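Local coordinates for uncharacterized SnoaL-like protein (Burkholderia thailandensis E264, PDB 3H3H) that is of unknown function but adopts the SnoaL-like, NTF2-type fold, and assembles as a pair of identical chains, at residues B[11-16]-B[30-35]; B[104-109]-B[113-118]. All coordinates share one frame; numbering follows the deposited sequence.

Contact 1 (B[11-16]-B[30-35])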
ATOM      1  N   GLN B  11       5.206 -13.764  -0.665  1.00 19.65           N
ATOM      2  CA  GLN B  11       4.270 -14.721  -1.211  1.00 16.88           C
ATOM      3  C   GLN B  11       3.741 -15.670  -0.177  1.00 16.28           C
ATOM      4  O   GLN B  11       2.548 -15.929  -0.174  1.00 17.74           O
ATOM      5  CB  GLN B  11       4.950 -15.559  -2.308  1.00 20.00           C
ATOM      6  CG  GLN B  11       5.322 -14.710  -3.489  1.00 17.42           C
ATOM      7  CD  GLN B  11       4.130 -14.220  -4.213  1.00 19.41           C
ATOM      8  OE1 GLN B  11       3.239 -15.009  -4.570  1.00 31.31           O
ATOM      9  NE2 GLN B  11       4.074 -12.912  -4.453  1.00 25.26           N
ATOM     10  N   GLN B  12       4.611 -16.186   0.681  0.50 15.60           N
ATOM     11  CA  GLN B  12       4.209 -17.145   1.688  0.50 17.34           C
ATOM     12  C   GLN B  12       3.323 -16.434   2.728  0.50 16.03           C
ATOM     13  O   GLN B  12       2.344 -17.004   3.235  0.50 14.68           O
ATOM     14  CB  GLN B  12       5.441 -17.812   2.320  0.50 17.85           C
ATOM     15  CG  GLN B  12       5.120 -18.932   3.312  0.50 19.99           C
ATOM     16  CD  GLN B  12       4.290 -20.045   2.697  0.50 18.96           C
ATOM     17  OE1 GLN B  12       4.318 -20.263   1.479  0.50 19.52           O
ATOM     18  NE2 GLN B  12       3.573 -20.787   3.548  0.50 10.02           N
ATOM     19  N   PHE B  13       3.694 -15.209   3.081  1.00 14.71           N
ATOM     20  CA  PHE B  13       2.865 -14.421   3.962  1.00 15.11           C
ATOM     21  C   PHE B  13       1.484 -14.251   3.322  1.00 14.74           C
ATOM     22  O   PHE B  13       0.438 -14.374   3.959  1.00 10.52           O
ATOM     23  CB  PHE B  13       3.476 -13.038   4.246  1.00 15.11           C
ATOM     24  CG  PHE B  13       2.538 -12.107   4.957  1.00 12.09           C
ATOM     25  CD1 PHE B  13       2.305 -12.239   6.301  1.00 17.64           C
ATOM     26  CD2 PHE B  13       1.889 -11.109   4.270  1.00 13.06           C
ATOM     27  CE1 PHE B  13       1.382 -11.428   6.938  1.00 20.93           C
ATOM     28  CE2 PHE B  13       0.965 -10.254   4.937  1.00 13.64           C
ATOM     29  CZ  PHE B  13       0.723 -10.427   6.226  1.00 17.72           C
ATOM     30  N   SER B  14       1.456 -13.838   2.070  1.00 12.97           N
ATOM     31  CA  SER B  14       0.183 -13.609   1.388  1.00 15.49           C
ATOM     32  C   SER B  14      -0.702 -14.877   1.356  1.00 15.29           C
ATOM     33  O   SER B  14      -1.883 -14.826   1.616  1.00 13.37           O
ATOM     34  CB  SER B  14       0.455 -13.095  -0.020  1.00 16.94           C
ATOM     35  OG  SER B  14       1.166 -11.887   0.022  1.00 18.29           O
ATOM     36  N   ARG B  15      -0.115 -16.010   1.016  0.50 17.12           N
ATOM     37  CA  ARG B  15      -0.870 -17.250   0.948  0.50 16.82           C
ATOM     38  C   ARG B  15      -1.395 -17.659   2.325  0.50 15.44           C
ATOM     39  O   ARG B  15      -2.525 -18.127   2.438  0.50 16.43           O
ATOM     40  CB  ARG B  15      -0.019 -18.368   0.319  0.50 18.14           C
ATOM     41  CG  ARG B  15      -0.702 -19.729   0.247  0.50 20.59           C
ATOM     42  CD  ARG B  15      -1.359 -20.072  -1.100  0.50 21.55           C
ATOM     43  NE  ARG B  15      -1.649 -21.494  -1.133  0.50 27.37           N
ATOM     44  CZ  ARG B  15      -0.861 -22.404  -1.702  0.50 21.07           C
ATOM     45  NH1 ARG B  15      -1.191 -23.688  -1.663  0.50 32.33           N
ATOM     46  NH2 ARG B  15       0.252 -22.029  -2.316  0.50 25.72           N
ATOM     47  N   GLU B  16      -0.608 -17.468   3.381  1.00 13.71           N
ATOM     48  CA  GLU B  16      -1.074 -17.827   4.714  1.00 12.97           C
ATOM     49  C   GLU B  16      -2.138 -16.851   5.160  1.00 14.09           C
ATOM     50  O   GLU B  16      -3.121 -17.281   5.721  1.00 14.94           O
ATOM     51  CB  GLU B  16       0.064 -17.877   5.735  1.00 15.10           C
ATOM     52  CG  GLU B  16       1.062 -18.909   5.404  1.00 12.12           C
ATOM     53  CD  GLU B  16       2.249 -18.953   6.374  1.00 18.18           C
ATOM     54  OE1 GLU B  16       2.433 -18.060   7.211  1.00 20.78           O
ATOM     55  OE2 GLU B  16       3.053 -19.875   6.253  1.00 18.84           O
ATOM     56  N   LEU B  30      -4.382 -13.742  13.449  1.00 11.93           N
ATOM     57  CA  LEU B  30      -3.708 -12.907  14.458  1.00 10.83           C
ATOM     58  C   LEU B  30      -2.272 -13.353  14.661  1.00 12.96           C
ATOM     59  O   LEU B  30      -1.466 -12.564  15.147  1.00 12.07           O
ATOM     60  CB  LEU B  30      -4.487 -12.852  15.757  1.00 13.00           C
ATOM     61  CG  LEU B  30      -5.727 -11.961  15.718  1.00 15.99           C
ATOM     62  CD1 LEU B  30      -6.543 -12.044  16.951  1.00 18.58           C
ATOM     63  CD2 LEU B  30      -5.353 -10.482  15.500  1.00 18.16           C
ATOM     64  N   SER B  31      -1.958 -14.609  14.323  1.00 11.84           N
ATOM     65  CA  SER B  31      -0.616 -15.141  14.495  1.00 14.13           C
ATOM     66  C   SER B  31       0.376 -14.353  13.647  1.00 11.37           C
ATOM     67  O   SER B  31       1.540 -14.344  13.959  1.00 13.22           O
ATOM     68  CB  SER B  31      -0.523 -16.627  14.135  1.00 13.87           C
ATOM     69  OG  SER B  31      -0.579 -16.837  12.734  1.00 13.31           O
ATOM     70  N   HIS B  32      -0.102 -13.660  12.620  1.00 13.18           N
ATOM     71  CA  HIS B  32       0.758 -12.970  11.738  1.00 13.74           C
ATOM     72  C   HIS B  32       1.109 -11.566  12.241  1.00 15.42           C
ATOM     73  O   HIS B  32       1.887 -10.904  11.599  1.00 15.40           O
ATOM     74  CB  HIS B  32       0.100 -12.823  10.379  1.00 15.84           C
ATOM     75  CG  HIS B  32      -0.043 -14.146   9.703  1.00 15.57           C
ATOM     76  ND1 HIS B  32       1.048 -14.842   9.207  1.00 15.05           N
ATOM     77  CD2 HIS B  32      -1.108 -14.984   9.609  1.00 20.33           C
ATOM     78  CE1 HIS B  32       0.632 -16.012   8.747  1.00 17.87           C
ATOM     79  NE2 HIS B  32      -0.662 -16.132   8.994  1.00 16.66           N
ATOM     80  N   TYR B  33       0.457 -11.147  13.314  1.00 12.44           N
ATOM     81  CA  TYR B  33       0.546  -9.751  13.786  1.00 12.75           C
ATOM     82  C   TYR B  33       1.308  -9.667  15.089  1.00 14.47           C
ATOM     83  O   TYR B  33       1.214 -10.549  15.937  1.00 14.26           O
ATOM     84  CB  TYR B  33      -0.862  -9.177  13.957  1.00 12.11           C
ATOM     85  CG  TYR B  33      -1.648  -9.010  12.656  1.00 11.72           C
ATOM     86  CD1 TYR B  33      -2.288 -10.101  12.048  1.00 10.67           C
ATOM     87  CD2 TYR B  33      -1.713  -7.799  11.997  1.00 13.81           C
ATOM     88  CE1 TYR B  33      -2.958  -9.969  10.903  1.00 13.13           C
ATOM     89  CE2 TYR B  33      -2.396  -7.640  10.845  1.00 11.64           C
ATOM     90  CZ  TYR B  33      -3.037  -8.731  10.269  1.00 10.85           C
ATOM     91  OH  TYR B  33      -3.823  -8.633   9.144  1.00 14.69           O
ATOM     92  N   ALA B  34       2.050  -8.578  15.228  1.00 14.12           N
ATOM     93  CA  ALA B  34       2.758  -8.244  16.433  1.00 13.35           C
ATOM     94  C   ALA B  34       1.800  -7.701  17.511  1.00 12.88           C
ATOM     95  O   ALA B  34       0.733  -7.197  17.202  1.00 13.01           O
ATOM     96  CB  ALA B  34       3.822  -7.188  16.127  1.00 15.17           C
ATOM     97  N   ASP B  35       2.172  -7.875  18.774  1.00 13.54           N
ATOM     98  CA  ASP B  35       1.428  -7.234  19.831  1.00 15.04           C
ATOM     99  C   ASP B  35       1.398  -5.731  19.567  1.00 14.40           C
ATOM    100  O   ASP B  35       2.397  -5.121  19.169  1.00 14.52           O
ATOM    101  CB  ASP B  35       2.075  -7.502  21.189  1.00 13.53           C
ATOM    102  CG  ASP B  35       1.979  -8.975  21.603  1.00 15.57           C
ATOM    103  OD1 ASP B  35       1.025  -9.648  21.250  1.00 20.03           O
ATOM    104  OD2 ASP B  35       2.871  -9.429  22.336  1.00 28.56           O
TER

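Contact 2 (B[104-109]-B[113-118])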
ATOM      1  N   VAL B 104      -1.679  -2.929   2.959  1.00 10.88           N
ATOM      2  CA  VAL B 104      -0.255  -2.792   3.104  1.00 12.70           C
ATOM      3  C   VAL B 104       0.101  -3.226   4.524  1.00 14.74           C
ATOM      4  O   VAL B 104      -0.511  -2.740   5.516  1.00 13.04           O
ATOM      5  CB  VAL B 104       0.169  -1.359   2.908  1.00 14.41           C
ATOM      6  CG1 VAL B 104       1.666  -1.256   3.104  1.00 14.72           C
ATOM      7  CG2 VAL B 104      -0.206  -0.873   1.451  1.00 17.26           C
ATOM      8  N   PHE B 105       1.117  -4.100   4.610  1.00 13.53           N
ATOM      9  CA  PHE B 105       1.546  -4.635   5.875  1.00 13.68           C
ATOM     10  C   PHE B 105       2.987  -4.316   6.112  1.00 10.68           C
ATOM     11  O   PHE B 105       3.871  -4.693   5.319  1.00 13.32           O
ATOM     12  CB  PHE B 105       1.413  -6.144   5.868  1.00 13.54           C
ATOM     13  CG  PHE B 105       0.038  -6.649   5.510  1.00 13.94           C
ATOM     14  CD1 PHE B 105      -0.351  -6.856   4.184  1.00 12.83           C
ATOM     15  CD2 PHE B 105      -0.876  -6.978   6.499  1.00 14.15           C
ATOM     16  CE1 PHE B 105      -1.601  -7.313   3.886  1.00 12.37           C
ATOM     17  CE2 PHE B 105      -2.151  -7.456   6.189  1.00 13.87           C
ATOM     18  CZ  PHE B 105      -2.520  -7.626   4.893  1.00 13.86           C
ATOM     19  N   HIS B 106       3.259  -3.616   7.195  1.00 10.84           N
ATOM     20  CA  HIS B 106       4.598  -3.304   7.604  1.00 11.05           C
ATOM     21  C   HIS B 106       5.035  -4.280   8.658  1.00 12.96           C
ATOM     22  O   HIS B 106       4.286  -4.604   9.577  1.00 14.98           O
ATOM     23  CB  HIS B 106       4.690  -1.931   8.182  1.00 13.20           C
ATOM     24  CG  HIS B 106       4.410  -0.864   7.192  1.00 14.16           C
ATOM     25  ND1 HIS B 106       5.405  -0.233   6.470  1.00 18.28           N
ATOM     26  CD2 HIS B 106       3.229  -0.353   6.762  1.00 16.32           C
ATOM     27  CE1 HIS B 106       4.845   0.641   5.652  1.00 22.19           C
ATOM     28  NE2 HIS B 106       3.531   0.600   5.814  1.00 17.48           N
ATOM     29  N   PHE B 107       6.267  -4.756   8.511  1.00 13.24           N
ATOM     30  CA  PHE B 107       6.760  -5.811   9.408  1.00 14.01           C
ATOM     31  C   PHE B 107       7.796  -5.299  10.376  1.00 15.55           C
ATOM     32  O   PHE B 107       8.550  -4.393  10.041  1.00 16.20           O
ATOM     33  CB  PHE B 107       7.368  -6.960   8.632  1.00 10.68           C
ATOM     34  CG  PHE B 107       6.356  -7.714   7.865  1.00 12.23           C
ATOM     35  CD1 PHE B 107       5.894  -7.223   6.626  1.00 13.29           C
ATOM     36  CD2 PHE B 107       5.749  -8.813   8.433  1.00 12.90           C
ATOM     37  CE1 PHE B 107       4.882  -7.908   5.960  1.00 14.36           C
ATOM     38  CE2 PHE B 107       4.738  -9.479   7.761  1.00 17.97           C
ATOM     39  CZ  PHE B 107       4.320  -9.014   6.560  1.00 14.47           C
ATOM     40  N   GLY B 108       7.869  -5.967  11.524  1.00 15.69           N
ATOM     41  CA  GLY B 108       8.784  -5.599  12.569  1.00 19.45           C
ATOM     42  C   GLY B 108       9.936  -6.556  12.602  1.00 23.08           C
ATOM     43  O   GLY B 108      10.071  -7.378  11.700  1.00 19.32           O
ATOM     44  N   PRO B 109      10.775  -6.439  13.653  1.00 26.95           N
ATOM     45  CA  PRO B 109      11.953  -7.262  13.823  1.00 28.80           C
ATOM     46  C   PRO B 109      11.632  -8.731  13.794  1.00 30.82           C
ATOM     47  O   PRO B 109      12.406  -9.490  13.220  1.00 35.56           O
ATOM     48  CB  PRO B 109      12.474  -6.865  15.222  1.00 29.68           C
ATOM     49  CG  PRO B 109      11.955  -5.521  15.455  1.00 33.31           C
ATOM     50  CD  PRO B 109      10.632  -5.445  14.735  1.00 28.62           C
ATOM     51  N   VAL B 113       3.476  -8.435  11.597  1.00 13.97           N
ATOM     52  CA  VAL B 113       2.922  -7.182  11.139  1.00 11.63           C
ATOM     53  C   VAL B 113       2.754  -6.227  12.313  1.00 12.82           C
ATOM     54  O   VAL B 113       2.065  -6.543  13.306  1.00 14.55           O
ATOM     55  CB  VAL B 113       1.587  -7.375  10.458  1.00 13.03           C
ATOM     56  CG1 VAL B 113       0.982  -5.973  10.023  1.00 15.10           C
ATOM     57  CG2 VAL B 113       1.711  -8.267   9.246  1.00 12.86           C
ATOM     58  N   VAL B 114       3.407  -5.080  12.208  1.00 12.16           N
ATOM     59  CA  VAL B 114       3.323  -4.062  13.251  1.00 12.12           C
ATOM     60  C   VAL B 114       2.340  -2.968  12.867  1.00 11.39           C
ATOM     61  O   VAL B 114       1.888  -2.216  13.726  1.00 11.45           O
ATOM     62  CB  VAL B 114       4.706  -3.479  13.563  1.00 10.13           C
ATOM     63  CG1 VAL B 114       5.596  -4.558  14.151  1.00 12.10           C
ATOM     64  CG2 VAL B 114       5.367  -2.751  12.368  1.00 11.43           C
ATOM     65  N   LYS B 115       2.060  -2.837  11.558  1.00 10.53           N
ATOM     66  CA  LYS B 115       1.176  -1.797  11.069  1.00 12.15           C
ATOM     67  C   LYS B 115       0.541  -2.278   9.750  1.00 13.86           C
ATOM     68  O   LYS B 115       1.255  -2.729   8.868  1.00 14.48           O
ATOM     69  CB  LYS B 115       1.894  -0.472  10.826  1.00 15.57           C
ATOM     70  CG  LYS B 115       0.984   0.651  10.429  1.00 21.96           C
ATOM     71  CD  LYS B 115       1.770   1.968  10.382  1.00 25.32           C
ATOM     72  CE  LYS B 115       0.892   3.183  10.157  1.00 39.66           C
ATOM     73  NZ  LYS B 115       1.437   4.412  10.823  1.00 48.15           N
ATOM     74  N   ALA B 116      -0.753  -2.138   9.618  1.00 13.03           N
ATOM     75  CA  ALA B 116      -1.443  -2.506   8.376  1.00 13.09           C
ATOM     76  C   ALA B 116      -2.406  -1.414   8.036  1.00 13.73           C
ATOM     77  O   ALA B 116      -2.967  -0.800   8.931  1.00 14.78           O
ATOM     78  CB  ALA B 116      -2.152  -3.870   8.464  1.00 13.57           C
ATOM     79  N   LEU B 117      -2.534  -1.138   6.724  1.00 12.01           N
ATOM     80  CA  LEU B 117      -3.432  -0.068   6.231  1.00 12.21           C
ATOM     81  C   LEU B 117      -4.230  -0.669   5.079  1.00 13.31           C
ATOM     82  O   LEU B 117      -3.667  -1.204   4.141  1.00 13.29           O
ATOM     83  CB  LEU B 117      -2.636   1.096   5.673  1.00 13.44           C
ATOM     84  CG  LEU B 117      -1.593   1.742   6.536  1.00 23.06           C
ATOM     85  CD1 LEU B 117      -0.295   0.888   6.548  1.00 20.14           C
ATOM     86  CD2 LEU B 117      -1.340   3.151   5.947  1.00 27.04           C
ATOM     87  N   ALA B 118      -5.554  -0.554   5.163  1.00 10.60           N
ATOM     88  CA  ALA B 118      -6.455  -1.075   4.181  1.00 12.95           C
ATOM     89  C   ALA B 118      -6.836   0.046   3.192  1.00 12.44           C
ATOM     90  O   ALA B 118      -6.984   1.223   3.576  1.00 14.21           O
ATOM     91  CB  ALA B 118      -7.676  -1.628   4.857  1.00 13.77           C
TER

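Contact 1 (B[11-16]-B[30-35])
In the cone-like NTF2 fold the long N-terminal helix lies over the curved sheet, and here F13 and E16, one turn apart on helix 7-22, meet H32, which sits in the type I turn L30-Y33 at the entry to strand 33-34. F13 turns the edge of its ring toward the face of the H32 imidazole in an offset edge-to-face pair, with centroids 5.6 Å apart and planes at 85°. Its CE1 also reaches H32 CB at 3.9 Å. With CG anti to the backbone N (chi1 170°), the phenyl ring extends toward the turn, although the bond from CA to CB does not point there. E16 approaches the far rim of the imidazole: its CB lies 3.6 Å from H32 CE1, and OE1 comes in the ring plane to 3.1 Å from the same carbon. F13, being wholly apolar, suits the buried side, where it also meets F105 and F107; E16, polar and partly exposed, suits the outer side of the helix. The contact thus combines aromatic packing by F13 with a C-H...O type approach of E16 to a ring carbon, with neither a hydrogen bond nor a salt bridge between the segments.

Contact 2 (B[104-109]-B[113-118])
H106 and K115 form one hydrogen-bonded pair of the antiparallel hairpin 100-107/113-121. H106 CB lies 3.6 Å from K115 O and, a little farther off, faces K115 CB. CG and CD2 pass beside K115 O, which lies in the ring plane, and CD2 meets L117 CD1 at 3.7 Å, with NE2 slightly farther from that methyl. ND1, on the other side of the ring, is hydrogen-bonded to D87. Histidine thus suits a site needing both a flat edge against leucine and a polar atom for aspartate. In the backbone, H106 N gives K115 O a nearly straight bond of 2.8 Å (175° at the hydrogen), while V104 and L117 exchange two bonds. At H106 O the register slips: V114 N binds it at 2.8 Å and K115 N only weakly at 3.5 Å, so V114 and K115 together face H106 in a classic beta bulge. On the face opposite H106, F105 CD2 touches A116 CB at 3.9 Å; alanine's small methyl leaves room for the phenyl. V113 CG2 reaches F107 CE2 at 3.6 Å and also F105. F105 and A116 look into the apolar interior, the F105 side chain about 6 Å from a bound unidentified ligand, consistent with the interior pocket of NTF2-like folds, while V104, H106 and L117 pack on the second subunit, so the bulged hairpin serves both core and dimer interface.

In the fold
From the N terminus, helix 7-22 runs first, and contact 1 closes the helical excursion through 26-30 by bringing the turn before strand 33-34 back against it. The chain then builds most of the sheet before contact 2 closes the much tighter hairpin between strands 100-107 and 113-121. The two loops are in series, neither nested nor crossed. They nevertheless meet in space, their centres about 10 Å apart: H32 O and A34 N probably hydrogen-bond to V113 N and O, and Y33 packs on V113 and F105. Contact 1 thus joins the helix to the turn leading into the short strand, which the V113 backbone in turn joins to the hairpin.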